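Local coordinates for protein glycosyl hydrolase family 10 (Prevotella bryantii, PDB 4MGQ) that probably hydrolyses internal beta-1,4-xylosidic linkages in xylan as a whole enzyme, this chain being a calcium-bound carbohydrate-binding module of it, at residues A[55-58]-A[59-63]. Sequence-based numbering, arbitrary orientation.
Sequences VKTS and AACDV
Thr57, the last residue of strand 48-57, reaches over the following turn to the carbonyl of Ala59: its OG1 donates a hydrogen bond to Ala59 O at 2.7 Å. The hydroxyl does not lie in the plane of that carbonyl but stands 53° above it, with a C=O...OG1 angle of 127°. A chi1 of 44° sets OG1 between the backbone N and carbonyl carbon of Thr57, facing the turn, and puts the methyl CG2 anti to the carbonyl carbon, beside the backbone N, where it meets Cys61 SG. Ala59 CB itself points outward, as does that of Ala60, where the chain swings across to strand 61-69. Cys61 points back toward 55-58, and SG rests against Thr57 CG2 and OG1, each 3.9 Å away. Val63, two residues on and buried, points toward the same side as Val55, and both side chains pack on Phe80. The turn thus links the two antiparallel sheets of a beta-sandwich, its strands belonging to different sheets instead of pairing as a hairpin. Thr57 OG1 also shares a hydrogen bond with Ser82 OG, so one buried hydroxyl, held by the turn's own carbonyl and by Ser82, joins the exposed connection to strand 80-82.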
loop_
_atom_site.group_PDB
_atom_site.type_symbol
_atom_site.label_atom_id
_atom_site.label_comp_id
_atom_site.label_asym_id
_atom_site.label_seq_id
_atom_site.Cartn_x
_atom_site.Cartn_y
_atom_site.Cartn_z
ATOM N N VAL A 55 3.263 5.974 -5.353
ATOM C CA VAL A 55 2.423 6.711 -4.426
ATOM C C VAL A 55 2.360 8.180 -4.838
ATOM O O VAL A 55 3.301 8.703 -5.443
ATOM C CB VAL A 55 2.949 6.580 -2.978
ATOM C CG1 VAL A 55 4.333 7.221 -2.842
ATOM C CG2 VAL A 55 1.951 7.177 -1.986
ATOM N N LYS A 56 1.248 8.823 -4.510
ATOM C CA LYS A 56 1.036 10.244 -4.752
ATOM C C LYS A 56 0.208 10.765 -3.578
ATOM O O LYS A 56 -0.713 10.094 -3.123
ATOM C CB LYS A 56 0.328 10.451 -6.105
ATOM C CG LYS A 56 -0.144 11.872 -6.422
ATOM C CD LYS A 56 -1.066 11.851 -7.649
ATOM C CE LYS A 56 -1.767 13.189 -7.856
ATOM N NZ LYS A 56 -0.804 14.242 -8.312
ATOM N N THR A 57 0.554 11.937 -3.058
ATOM C CA THR A 57 -0.241 12.537 -1.987
ATOM C C THR A 57 -0.497 13.999 -2.313
ATOM O O THR A 57 0.186 14.555 -3.163
ATOM C CB THR A 57 0.444 12.438 -0.613
ATOM O OG1 THR A 57 1.830 12.777 -0.736
ATOM C CG2 THR A 57 0.310 11.019 -0.026
ATOM N N SER A 58 -1.476 14.610 -1.653
ATOM C CA SER A 58 -1.790 16.015 -1.928
ATOM C C SER A 58 -0.820 16.932 -1.187
ATOM O O SER A 58 -0.776 18.136 -1.438
ATOM C CB SER A 58 -3.235 16.333 -1.569
ATOM O OG SER A 58 -3.530 15.950 -0.237
ATOM N N ALA A 59 -0.034 16.357 -0.283
ATOM C CA ALA A 59 1.110 17.061 0.293
ATOM C C ALA A 59 2.249 16.101 0.571
ATOM O O ALA A 59 2.010 14.940 0.908
ATOM C CB ALA A 59 0.714 17.769 1.556
ATOM N N ALA A 60 3.479 16.588 0.427
ATOM C CA ALA A 60 4.663 15.800 0.724
ATOM C C ALA A 60 4.587 15.303 2.160
ATOM O O ALA A 60 4.219 16.049 3.065
ATOM C CB ALA A 60 5.923 16.614 0.499
ATOM N N CYS A 61 4.909 14.032 2.364
ATOM C CA CYS A 61 4.829 13.452 3.698
ATOM C C CYS A 61 5.666 12.187 3.805
ATOM O O CYS A 61 6.152 11.655 2.799
ATOM C CB CYS A 61 3.377 13.132 4.056
ATOM S SG CYS A 61 2.632 11.883 2.942
ATOM N N ASP A 62 5.839 11.738 5.043
ATOM C CA ASP A 62 6.300 10.390 5.357
ATOM C C ASP A 62 5.087 9.482 5.473
ATOM O O ASP A 62 4.091 9.845 6.098
ATOM C CB ASP A 62 7.075 10.350 6.680
ATOM C CG ASP A 62 8.440 10.995 6.590
ATOM O OD1 ASP A 62 8.874 11.354 5.478
ATOM O OD2 ASP A 62 9.095 11.115 7.646
ATOM N N VAL A 63 5.158 8.300 4.874
ATOM C CA VAL A 63 4.092 7.331 5.063
ATOM C C VAL A 63 4.641 6.197 5.917
ATOM O O VAL A 63 5.545 5.459 5.507
ATOM C CB VAL A 63 3.540 6.782 3.729
ATOM C CG1 VAL A 63 2.451 5.760 4.011
ATOM C CG2 VAL A 63 2.976 7.928 2.876
#